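Local coordinates for protein yersinopine synthase (Yersinia pestis, PDB 6C4M) that catalyses the NADPH-dependent reductive condensation of pyruvate with an amino-acid-derived intermediate, the last step in the biosynthesis of the metallophore yersinopine, at residues Y307-N312 with D421-T426; L28-A33 with L51-S56; S335-R340 with F358-A363; D159-S164 with S224-W229. All blocks are in the same frame, centred on the assembly; numbering follows the deposited sequence.

Contact 1 (Y307-N312 with D421-T426); sequences YKRLLN and DVVMPT
Leu310 lies nearest to Val422 (CA to CA 6.4 Å) and Tyr307 nearest to Met424 (CA to CA 7.6 Å), so the helical segment 307-312 and the more extended segment 421-426 run past each other in opposite directions. A short link between two successive helices packs against a third. Asp421, with positive phi, is the C-prime residue of the Schellman motif that ends helix 401-419, and Met424 takes the N-cap position of helix 425-445. Between these two helix ends the connecting residues lie against helix 294-313.

Met424 reaches across to that helix. Its chain turns at the last torsion (chi3 83°), which brings the methyl CE 3.5 Å from CD1 of Tyr307; the two side chains meet at about a right angle. On the way, Met424 SD passes CD2 of Leu310 at 4.1 Å, and Ala417 of helix 401-419 touches both residues. The Tyr307 hydroxyl is held by the backbone oxygen of Asn257, and the tyrosine side chain lies about 8 Å from that of the probable proton donor/acceptor His260.

Val422 packs against the helix backbone. Its CG1 sits 4.0 Å from Arg309 CB and, at the same 4.0 Å, from the backbone nitrogen of Leu310. Toward the surface, the Arg309 chain bends at chi3, its NH2 in a salt bridge with Asp306 of the same helix. Arg309 NE donates to Val423 O at 3.1 Å. The nitrogen comes almost straight onto the carbonyl (C=O...N 166°), but the N-H...O angle is bent to 137°.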
# COMPACT_ATOMS: atom_id res chain seq x y z
N TYR A 307 -2.65 7.34 -24.97
CA TYR A 307 -1.62 8.24 -25.47
C TYR A 307 -0.70 7.53 -26.45
O TYR A 307 -0.27 8.12 -27.44
CB TYR A 307 -0.81 8.82 -24.31
CG TYR A 307 -1.52 9.83 -23.41
CD1 TYR A 307 -2.50 10.69 -23.89
CD2 TYR A 307 -1.18 9.94 -22.07
CE1 TYR A 307 -3.12 11.63 -23.06
CE2 TYR A 307 -1.78 10.87 -21.23
CZ TYR A 307 -2.75 11.71 -21.71
OH TYR A 307 -3.36 12.61 -20.83
N LYS A 308 -0.43 6.25 -26.23
CA LYS A 308 0.34 5.50 -27.22
C LYS A 308 -0.38 5.49 -28.56
O LYS A 308 0.26 5.67 -29.62
CB LYS A 308 0.58 4.08 -26.73
CG LYS A 308 1.04 3.10 -27.79
CD LYS A 308 1.24 1.74 -27.09
CE LYS A 308 1.74 0.68 -28.02
NZ LYS A 308 0.84 0.52 -29.18
N ARG A 309 -1.69 5.27 -28.55
CA ARG A 309 -2.48 5.31 -29.78
C ARG A 309 -2.36 6.67 -30.46
O ARG A 309 -2.19 6.74 -31.68
CB ARG A 309 -3.95 5.03 -29.50
CG ARG A 309 -4.51 3.82 -30.25
CD ARG A 309 -6.01 3.52 -29.93
NE ARG A 309 -6.31 3.43 -28.50
CZ ARG A 309 -5.97 2.39 -27.72
NH1 ARG A 309 -5.33 1.36 -28.24
NH2 ARG A 309 -6.28 2.40 -26.42
N LEU A 310 -2.50 7.75 -29.68
CA LEU A 310 -2.47 9.09 -30.26
C LEU A 310 -1.09 9.44 -30.77
O LEU A 310 -0.94 9.92 -31.90
CB LEU A 310 -2.93 10.12 -29.22
CG LEU A 310 -2.93 11.58 -29.66
CD1 LEU A 310 -3.78 11.76 -30.89
CD2 LEU A 310 -3.42 12.49 -28.54
N LEU A 311 -0.07 9.24 -29.93
CA LEU A 311 1.31 9.51 -30.34
C LEU A 311 1.68 8.71 -31.59
O LEU A 311 2.21 9.26 -32.56
CB LEU A 311 2.24 9.18 -29.19
CG LEU A 311 2.18 10.13 -28.00
CD1 LEU A 311 2.97 9.58 -26.83
CD2 LEU A 311 2.74 11.47 -28.40
N ASN A 312 1.41 7.40 -31.57
CA ASN A 312 1.72 6.58 -32.74
C ASN A 312 1.08 7.15 -34.00
O ASN A 312 1.70 7.18 -35.06
CB ASN A 312 1.26 5.15 -32.51
CG ASN A 312 2.13 4.40 -31.51
OD1 ASN A 312 3.07 4.95 -30.95
ND2 ASN A 312 1.80 3.16 -31.27
N ASP A 421 -9.26 10.40 -35.98
CA ASP A 421 -9.90 9.08 -36.00
C ASP A 421 -9.22 8.11 -35.02
O ASP A 421 -9.07 6.92 -35.30
CB ASP A 421 -9.91 8.51 -37.42
CG ASP A 421 -10.62 9.44 -38.41
OD1 ASP A 421 -11.80 9.78 -38.14
OD2 ASP A 421 -10.01 9.84 -39.44
N VAL A 422 -8.81 8.64 -33.87
CA VAL A 422 -8.16 7.86 -32.82
C VAL A 422 -9.09 7.84 -31.62
O VAL A 422 -9.51 8.90 -31.15
CB VAL A 422 -6.80 8.48 -32.42
CG1 VAL A 422 -6.24 7.79 -31.21
CG2 VAL A 422 -5.79 8.41 -33.58
N VAL A 423 -9.39 6.65 -31.10
CA VAL A 423 -10.26 6.53 -29.93
C VAL A 423 -9.39 6.43 -28.69
O VAL A 423 -8.37 5.73 -28.68
CB VAL A 423 -11.20 5.31 -30.06
CG1 VAL A 423 -11.93 5.38 -31.41
CG2 VAL A 423 -10.46 4.02 -29.91
N MET A 424 -9.78 7.18 -27.65
CA MET A 424 -9.11 7.16 -26.35
C MET A 424 -10.17 6.90 -25.27
O MET A 424 -10.63 7.82 -24.59
CB MET A 424 -8.36 8.47 -26.11
CG MET A 424 -7.29 8.83 -27.19
SD MET A 424 -6.66 10.49 -26.91
CE MET A 424 -5.46 10.05 -25.68
N PRO A 425 -10.58 5.64 -25.10
CA PRO A 425 -11.73 5.37 -24.21
C PRO A 425 -11.48 5.74 -22.77
O PRO A 425 -12.42 6.12 -22.07
CB PRO A 425 -11.96 3.86 -24.36
CG PRO A 425 -11.30 3.49 -25.61
CD PRO A 425 -10.15 4.43 -25.81
N THR A 426 -10.26 5.60 -22.26
CA THR A 426 -10.04 5.98 -20.87
C THR A 426 -10.10 7.49 -20.72
O THR A 426 -10.75 8.01 -19.81
CB THR A 426 -8.73 5.40 -20.36
OG1 THR A 426 -8.78 3.99 -20.52
CG2 THR A 426 -8.53 5.70 -18.91

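Contact 2 (L28-A33 with L51-S56); sequences LGAGPA and LYNRPS. With NAP (NADP nicotinamide-adenine-dinucleotide phosphate), chain B.
Leu28, at the end of strand 25-28, pairs in parallel with Tyr52 at the end of strand 49-52, the two strands of a beta-alpha-beta unit of the Rossmann type. Their side chains share one face of the sheet, where Leu28 CD2 rests 3.6 Å from Tyr52 CB. Gly29 then prolongs the pairing: its N donates to Tyr52 O at 2.8 Å. From here the chain enters the glycine-rich turn, and the backbone itself becomes the floor of the NADP site.

Ala30 is the junction. Its methyl packs on the end of Leu51, while its single N-H is shared between Asn53 OD1 at 3.2 Å and the ribose hydroxyl O3B of NADP at 3.1 Å. That hydroxyl in turn donates to the same Asn53 OD1 (2.5 Å), closing a triangle of backbone, amide and sugar. Gly31 and Pro32 pass close against the pyrophosphate, and Ala33, in the first turn of helix 32-44, donates its N to phosphate oxygen O1N at 2.9 Å.

Segment 51-56 supplies much of the grip on the 2'-phosphate, the group that sets NADP apart from NAD. Asn53, its CG anti to the backbone N (chi1 -159°), has its amide steadied by an ND2 bond to Arg54 O and donates from the same ND2 to O3X, which Ser56 OG also binds. Lys58 NZ bonds both Asn53 OD1 and the cofactor. Adenine N3A lies over one face of the Arg54 guanidinium, with the phosphorus at its edge, and Arg54 NH2 donates to O1X at 2.8 Å.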
# COMPACT_ATOMS: atom_id res chain seq x y z
N LEU A 28 7.60 35.19 -19.20
CA LEU A 28 6.15 35.42 -19.14
C LEU A 28 5.55 34.51 -18.07
O LEU A 28 5.41 33.29 -18.26
CB LEU A 28 5.47 35.17 -20.47
CG LEU A 28 5.99 36.05 -21.62
CD1 LEU A 28 5.27 35.66 -22.89
CD2 LEU A 28 5.80 37.57 -21.36
N GLY A 29 5.17 35.12 -16.96
CA GLY A 29 4.61 34.39 -15.85
C GLY A 29 5.62 34.44 -14.73
O GLY A 29 6.81 34.17 -14.96
N ALA A 30 5.18 34.82 -13.53
CA ALA A 30 6.05 35.02 -12.38
C ALA A 30 5.60 34.16 -11.20
O ALA A 30 5.47 34.67 -10.08
CB ALA A 30 6.07 36.49 -12.00
N GLY A 31 5.35 32.88 -11.44
CA GLY A 31 5.27 31.91 -10.38
C GLY A 31 6.64 31.64 -9.77
O GLY A 31 7.67 32.17 -10.23
N PRO A 32 6.69 30.83 -8.72
CA PRO A 32 7.97 30.61 -8.03
C PRO A 32 9.05 30.04 -8.93
O PRO A 32 10.23 30.39 -8.76
CB PRO A 32 7.61 29.65 -6.87
CG PRO A 32 6.21 29.14 -7.17
CD PRO A 32 5.56 30.13 -8.05
N ALA A 33 8.68 29.21 -9.90
CA ALA A 33 9.68 28.70 -10.84
C ALA A 33 10.40 29.83 -11.57
O ALA A 33 11.59 29.72 -11.87
CB ALA A 33 9.00 27.77 -11.84
N LEU A 51 10.12 40.52 -16.89
CA LEU A 51 9.21 39.64 -16.16
C LEU A 51 7.80 40.14 -16.40
O LEU A 51 7.55 41.34 -16.31
CB LEU A 51 9.53 39.64 -14.66
CG LEU A 51 8.81 38.63 -13.78
CD1 LEU A 51 9.11 37.22 -14.26
CD2 LEU A 51 9.24 38.80 -12.34
N TYR A 52 6.88 39.21 -16.71
CA TYR A 52 5.46 39.51 -16.85
C TYR A 52 4.68 38.71 -15.81
O TYR A 52 5.00 37.54 -15.55
CB TYR A 52 4.93 39.17 -18.24
CG TYR A 52 3.41 39.00 -18.27
CD1 TYR A 52 2.55 40.11 -18.37
CD2 TYR A 52 2.84 37.75 -18.18
CE1 TYR A 52 1.17 39.96 -18.38
CE2 TYR A 52 1.47 37.58 -18.17
CZ TYR A 52 0.64 38.69 -18.29
OH TYR A 52 -0.70 38.53 -18.28
N ASN A 53 3.66 39.34 -15.23
CA ASN A 53 2.64 38.62 -14.49
C ASN A 53 1.31 39.34 -14.64
O ASN A 53 1.25 40.57 -14.59
CB ASN A 53 2.98 38.51 -13.00
CG ASN A 53 2.24 37.36 -12.32
OD1 ASN A 53 2.81 36.31 -12.07
ND2 ASN A 53 0.96 37.58 -12.00
N ARG A 54 0.26 38.56 -14.84
CA ARG A 54 -1.07 39.12 -14.95
C ARG A 54 -1.41 39.92 -13.69
O ARG A 54 -0.88 39.62 -12.60
CB ARG A 54 -2.10 38.00 -15.13
CG ARG A 54 -2.16 37.09 -13.93
CD ARG A 54 -3.28 36.03 -14.01
NE ARG A 54 -3.13 35.03 -12.95
CZ ARG A 54 -4.12 34.22 -12.55
NH1 ARG A 54 -5.31 34.29 -13.14
NH2 ARG A 54 -3.91 33.35 -11.57
N PRO A 55 -2.34 40.89 -13.79
CA PRO A 55 -2.70 41.74 -12.65
C PRO A 55 -3.65 41.08 -11.64
O PRO A 55 -4.64 41.66 -11.22
CB PRO A 55 -3.34 42.96 -13.33
CG PRO A 55 -3.86 42.46 -14.64
CD PRO A 55 -2.93 41.36 -15.06
N SER A 56 -3.32 39.86 -11.24
CA SER A 56 -3.96 39.29 -10.07
C SER A 56 -3.59 40.11 -8.84
O SER A 56 -2.80 41.06 -8.91
CB SER A 56 -3.54 37.84 -9.90
OG SER A 56 -2.10 37.76 -9.78
PA NAP B . 2.15 28.75 -11.47
O1A NAP B . 2.12 27.64 -12.44
O2A NAP B . 1.20 28.50 -10.27
O5B NAP B . 1.73 30.12 -12.27
C5B NAP B . 2.76 30.66 -13.13
C4B NAP B . 2.21 31.96 -13.75
O4B NAP B . 0.92 31.57 -14.53
C3B NAP B . 1.87 32.81 -12.85
O3B NAP B . 2.14 34.18 -13.30
C2B NAP B . 0.24 32.65 -12.70
O2B NAP B . -0.35 33.91 -12.23
C1B NAP B . -0.20 32.38 -13.87
N9A NAP B . -1.29 31.42 -13.71
C8A NAP B . -1.47 30.29 -13.01
N7A NAP B . -2.72 29.90 -13.29
C5A NAP B . -3.29 30.80 -14.15
C6A NAP B . -4.54 30.79 -14.69
N6A NAP B . -5.71 29.92 -14.59
N1A NAP B . -4.91 31.78 -15.53
C2A NAP B . -4.02 32.79 -15.84
N3A NAP B . -2.77 32.79 -15.29
C4A NAP B . -2.41 31.77 -14.43
O3 NAP B . 3.70 28.89 -10.90
PN NAP B . 4.99 27.93 -11.12
O1N NAP B . 6.13 28.86 -11.16
O2N NAP B . 5.01 26.99 -9.89
O5D NAP B . 4.94 26.95 -12.47
C5D NAP B . 5.59 27.34 -13.70
C4D NAP B . 5.36 26.19 -14.70
O4D NAP B . 6.06 24.86 -14.16
C3D NAP B . 4.10 25.87 -14.87
O3D NAP B . 4.01 25.29 -16.27
C2D NAP B . 3.80 24.71 -13.91
O2D NAP B . 2.87 23.91 -14.48
C1D NAP B . 5.15 23.97 -13.91
N1N NAP B . 5.49 23.30 -12.63
C2N NAP B . 6.13 23.94 -11.63
C3N NAP B . 6.46 23.23 -10.45
C7N NAP B . 7.18 23.93 -9.28
O7N NAP B . 7.86 23.34 -8.54
N7N NAP B . 7.00 25.35 -9.15
C4N NAP B . 6.11 21.92 -10.31
C5N NAP B . 5.47 21.29 -11.31
C6N NAP B . 5.16 21.98 -12.49
P2B NAP B . -0.41 34.26 -10.57
O1X NAP B . -1.61 33.52 -10.00
O2X NAP B . 0.83 33.77 -9.90
O3X NAP B . -0.62 35.74 -10.38

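Contact 3 (S335-R340 with F358-A363); sequences SMVSRR and FVRYTA
Met336 and Val359 meet obliquely, the methionine curling over the helix surface while the valine points a single branch back at it. Two successive bends (chi2 -65° and chi3 -78°) fold Met336 into a hook, so that three of its carbons bear on one small target. CB, CG and the terminal CE all come to about 4.0 Å from Ala363 CB, and CE reaches Val359 as well. Set anti to the backbone N (chi1 174°), CG1 is the branch of Val359 that faces the methionine. It presses on Met336 CB at 3.9 Å and comes within 3.4 Å of the carbonyl oxygen, Met336 O, so it covers backbone and side chain together.

Val359 and Ala363 lie one turn apart on helix 350-364, and the methionine spans them. The arrangement is a non-helical segment packed along that helix: residues 335-338 lead into helix 339-344, where Ser338 is the N-cap, its OG bonded to Trp341 N. The site forms part of the dimer interface. Met336 also packs on Val292 of the second subunit, and Thr362 meets its own counterpart, Thr362 of that subunit.

Val337 approaches from the next position along. Its CG2 lies over the start of Arg360, 3.8 Å from Arg360 CA and 4.0 Å from Arg360 CB, and also touches Val359 CG1 at 4.0 Å. Only the root of the arginine takes part in this packing; the chain then bends away at chi2, carrying its guanidinium NH2 to the backbone oxygen of Tyr330.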
# COMPACT_ATOMS: atom_id res chain seq x y z
N SER A 335 12.67 -4.58 -4.56
CA SER A 335 11.87 -5.58 -3.85
C SER A 335 10.37 -5.34 -4.00
O SER A 335 9.58 -6.27 -3.84
CB SER A 335 12.23 -5.56 -2.37
OG SER A 335 11.94 -4.27 -1.86
N MET A 336 9.97 -4.09 -4.27
CA MET A 336 8.59 -3.75 -4.61
C MET A 336 8.37 -3.83 -6.11
O MET A 336 7.59 -4.67 -6.59
CB MET A 336 8.26 -2.36 -4.06
CG MET A 336 8.40 -2.27 -2.57
SD MET A 336 7.14 -3.37 -1.72
CE MET A 336 5.72 -2.34 -1.89
N VAL A 337 9.09 -3.03 -6.89
CA VAL A 337 8.93 -3.05 -8.34
C VAL A 337 10.21 -3.58 -8.97
O VAL A 337 11.23 -2.88 -9.01
CB VAL A 337 8.59 -1.66 -8.90
CG1 VAL A 337 8.49 -1.71 -10.41
CG2 VAL A 337 7.28 -1.15 -8.27
N SER A 338 10.13 -4.77 -9.57
CA SER A 338 11.33 -5.42 -10.06
C SER A 338 11.88 -4.69 -11.29
O SER A 338 11.17 -3.94 -11.99
CB SER A 338 11.03 -6.87 -10.40
OG SER A 338 10.12 -6.90 -11.49
N ARG A 339 13.16 -4.91 -11.58
CA ARG A 339 13.71 -4.39 -12.83
C ARG A 339 13.04 -5.07 -14.01
O ARG A 339 12.86 -4.45 -15.06
CB ARG A 339 15.24 -4.60 -12.92
CG ARG A 339 16.06 -3.81 -11.93
CD ARG A 339 15.71 -2.34 -11.94
NE ARG A 339 15.73 -1.77 -13.29
CZ ARG A 339 15.57 -0.48 -13.55
NH1 ARG A 339 15.43 0.39 -12.55
NH2 ARG A 339 15.55 -0.05 -14.80
N ARG A 340 12.66 -6.33 -13.86
CA ARG A 340 11.90 -6.97 -14.93
C ARG A 340 10.61 -6.21 -15.21
O ARG A 340 10.23 -6.02 -16.37
CB ARG A 340 11.60 -8.42 -14.57
CG ARG A 340 10.99 -9.22 -15.73
CD ARG A 340 10.18 -10.42 -15.22
NE ARG A 340 8.90 -10.50 -15.94
CZ ARG A 340 7.70 -10.46 -15.39
NH1 ARG A 340 7.52 -10.38 -14.08
NH2 ARG A 340 6.64 -10.53 -16.19
N PHE A 358 0.07 -0.41 -9.17
CA PHE A 358 -0.44 -0.35 -7.81
C PHE A 358 0.69 -0.53 -6.82
O PHE A 358 0.78 0.20 -5.82
CB PHE A 358 -1.56 -1.38 -7.57
CG PHE A 358 -2.18 -1.26 -6.21
CD1 PHE A 358 -1.58 -1.86 -5.12
CD2 PHE A 358 -3.30 -0.49 -6.01
CE1 PHE A 358 -2.12 -1.72 -3.85
CE2 PHE A 358 -3.85 -0.36 -4.75
CZ PHE A 358 -3.24 -0.98 -3.67
N VAL A 359 1.60 -1.46 -7.10
CA VAL A 359 2.72 -1.66 -6.19
C VAL A 359 3.58 -0.41 -6.15
O VAL A 359 3.96 0.08 -5.07
CB VAL A 359 3.54 -2.92 -6.58
CG1 VAL A 359 4.78 -3.03 -5.72
CG2 VAL A 359 2.72 -4.18 -6.38
N ARG A 360 3.86 0.16 -7.32
CA ARG A 360 4.64 1.39 -7.37
C ARG A 360 4.04 2.48 -6.48
O ARG A 360 4.74 3.04 -5.64
CB ARG A 360 4.75 1.87 -8.81
CG ARG A 360 5.85 2.86 -8.96
CD ARG A 360 5.31 4.15 -9.41
NE ARG A 360 6.37 5.13 -9.44
CZ ARG A 360 6.17 6.43 -9.46
NH1 ARG A 360 4.92 6.92 -9.50
NH2 ARG A 360 7.24 7.23 -9.45
N TYR A 361 2.74 2.79 -6.64
CA TYR A 361 2.16 3.87 -5.84
C TYR A 361 2.05 3.52 -4.36
O TYR A 361 2.14 4.41 -3.51
CB TYR A 361 0.82 4.29 -6.44
CG TYR A 361 1.09 5.22 -7.59
CD1 TYR A 361 1.26 6.58 -7.38
CD2 TYR A 361 1.24 4.73 -8.88
CE1 TYR A 361 1.58 7.44 -8.43
CE2 TYR A 361 1.57 5.58 -9.94
CZ TYR A 361 1.74 6.93 -9.71
OH TYR A 361 2.03 7.77 -10.78
N THR A 362 1.86 2.25 -4.02
CA THR A 362 1.94 1.86 -2.62
C THR A 362 3.34 2.14 -2.07
O THR A 362 3.50 2.77 -1.02
CB THR A 362 1.56 0.39 -2.47
OG1 THR A 362 0.25 0.20 -2.98
CG2 THR A 362 1.64 -0.13 -1.00
N ALA A 363 4.37 1.71 -2.81
CA ALA A 363 5.75 1.89 -2.34
C ALA A 363 6.10 3.36 -2.17
O ALA A 363 6.84 3.73 -1.25
CB ALA A 363 6.71 1.25 -3.33

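Contact 4 (D159-S164 with S224-W229); sequences DVEVIS and SAEMSW
Glu161, Ile163 and Glu226 carry most of this contact, in which helix 225-235 packs on a face of the large sheet, against strand 161-165. The axes of the short strand and helix segments approach to 10.2 Å, 34° from parallel. Glu161 extends fully toward the helix start, its CG anti to the backbone N (chi1 -177°). Its OE2 lies 2.6 Å from OG of Ser224, the N-cap residue of the helix, a hydrogen bond whose donor atom is placed with some doubt; OE2 has a second partner in Asn217. The other oxygen, OE1, accepts from a water at 2.7 Å, and the water accepts in turn from Glu226 N at 2.9 Å.

Two residues along the strand, Ile163 sets its CD1 3.8 Å from Glu226 CB and brushes the base of Met227. Glu226 offers its aliphatic root to the strand, then bends at chi2 and sends its carboxylate to Arg107, His20 and Ser134. The two carboxylates stand nearly perpendicular, Glu161 OE1 and Glu226 OE2 5.9 Å apart.

A buried acid beside the N-terminal turn of a helix would probably be stabilised as an anion by the helix's peptide dipoles, here reached through water, while Arg107 plausibly offsets the second charge.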
# COMPACT_ATOMS: atom_id res chain seq x y z
N ASP A 159 11.14 31.87 -38.40
CA ASP A 159 12.56 31.74 -38.05
C ASP A 159 12.78 31.41 -36.58
O ASP A 159 13.84 30.87 -36.22
CB ASP A 159 13.31 33.05 -38.34
CG ASP A 159 13.68 33.22 -39.79
OD1 ASP A 159 13.64 32.23 -40.55
OD2 ASP A 159 14.04 34.37 -40.16
N VAL A 160 11.84 31.79 -35.71
CA VAL A 160 12.06 31.68 -34.27
C VAL A 160 12.14 30.22 -33.83
O VAL A 160 11.36 29.36 -34.27
CB VAL A 160 10.95 32.43 -33.52
CG1 VAL A 160 11.01 32.19 -31.99
CG2 VAL A 160 11.09 33.91 -33.85
N GLU A 161 13.11 29.93 -32.97
CA GLU A 161 13.32 28.58 -32.47
C GLU A 161 12.33 28.29 -31.33
O GLU A 161 12.22 29.07 -30.38
CB GLU A 161 14.77 28.41 -32.01
CG GLU A 161 15.13 27.00 -31.54
CD GLU A 161 16.64 26.81 -31.35
OE1 GLU A 161 17.39 27.78 -31.65
OE2 GLU A 161 17.07 25.70 -30.91
N VAL A 162 11.59 27.19 -31.45
CA VAL A 162 10.60 26.78 -30.45
C VAL A 162 11.17 25.58 -29.71
O VAL A 162 11.50 24.57 -30.33
CB VAL A 162 9.25 26.43 -31.08
CG1 VAL A 162 8.28 25.95 -30.03
CG2 VAL A 162 8.68 27.65 -31.80
N ILE A 163 11.31 25.71 -28.39
CA ILE A 163 11.87 24.66 -27.56
C ILE A 163 10.85 24.27 -26.48
O ILE A 163 10.44 25.11 -25.67
CB ILE A 163 13.20 25.08 -26.93
CG1 ILE A 163 14.28 25.23 -28.02
CG2 ILE A 163 13.66 24.05 -25.93
CD1 ILE A 163 15.57 25.80 -27.51
N SER A 164 10.45 23.01 -26.49
CA SER A 164 9.66 22.39 -25.43
C SER A 164 10.55 21.63 -24.45
O SER A 164 11.33 20.76 -24.85
CB SER A 164 8.65 21.40 -26.01
OG SER A 164 7.48 22.02 -26.47
N SER A 224 21.89 23.26 -31.48
CA SER A 224 21.67 24.69 -31.60
C SER A 224 22.28 25.42 -30.40
O SER A 224 22.37 24.88 -29.29
CB SER A 224 20.18 25.03 -31.72
OG SER A 224 19.51 24.99 -30.45
N ALA A 225 22.71 26.67 -30.66
CA ALA A 225 23.17 27.54 -29.58
C ALA A 225 22.17 27.64 -28.43
O ALA A 225 22.58 27.68 -27.26
CB ALA A 225 23.49 28.93 -30.14
N GLU A 226 20.86 27.72 -28.72
CA GLU A 226 19.89 27.82 -27.63
C GLU A 226 19.87 26.54 -26.80
O GLU A 226 19.83 26.60 -25.57
CB GLU A 226 18.47 28.09 -28.15
CG GLU A 226 18.12 29.55 -28.35
CD GLU A 226 18.13 30.33 -27.05
OE1 GLU A 226 19.21 30.84 -26.68
OE2 GLU A 226 17.07 30.44 -26.39
N MET A 227 19.84 25.39 -27.47
CA MET A 227 19.93 24.10 -26.77
C MET A 227 21.19 24.03 -25.91
O MET A 227 21.13 23.56 -24.77
CB MET A 227 19.94 22.96 -27.78
CG MET A 227 18.69 22.92 -28.64
SD MET A 227 17.58 21.67 -28.11
CE MET A 227 17.12 21.04 -29.74
N SER A 228 22.32 24.48 -26.46
CA SER A 228 23.57 24.47 -25.69
C SER A 228 23.44 25.39 -24.49
O SER A 228 23.93 25.07 -23.40
CB SER A 228 24.75 24.91 -26.57
OG SER A 228 24.91 24.03 -27.66
N TRP A 229 22.79 26.53 -24.68
CA TRP A 229 22.62 27.48 -23.59
C TRP A 229 21.76 26.87 -22.50
O TRP A 229 22.13 26.90 -21.32
CB TRP A 229 22.00 28.78 -24.11
CG TRP A 229 21.59 29.69 -23.01
CD1 TRP A 229 22.40 30.47 -22.25
CD2 TRP A 229 20.27 29.91 -22.54
NE1 TRP A 229 21.66 31.16 -21.32
CE2 TRP A 229 20.34 30.83 -21.48
CE3 TRP A 229 19.02 29.41 -22.91
CZ2 TRP A 229 19.22 31.27 -20.79
CZ3 TRP A 229 17.91 29.84 -22.23
CH2 TRP A 229 18.02 30.76 -21.18
O HOH W 1 19.98 28.45 -31.40

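In the fold
Contacts 2, 3 and 4 are buried, whereas contact 1 is only partly so, its arginine and turn residues reaching the surface. Contacts 2 and 4 reach the same mixed sheet, their centres about 22 Å apart. Contact 2 is built on strand pairing and opens onto the cofactor; contact 4 packs a helix on the sheet and bonds a buried acid to the helix start directly and through a water. Contacts 1 and 3 belong to the helical part, on the opposite side of the chain's centre from contact 2, and both rely on a bent methionine. Contact 3 has no hydrogen bond across its segments and forms part of the dimer interface, while contact 1 adds one side-chain-to-backbone bond.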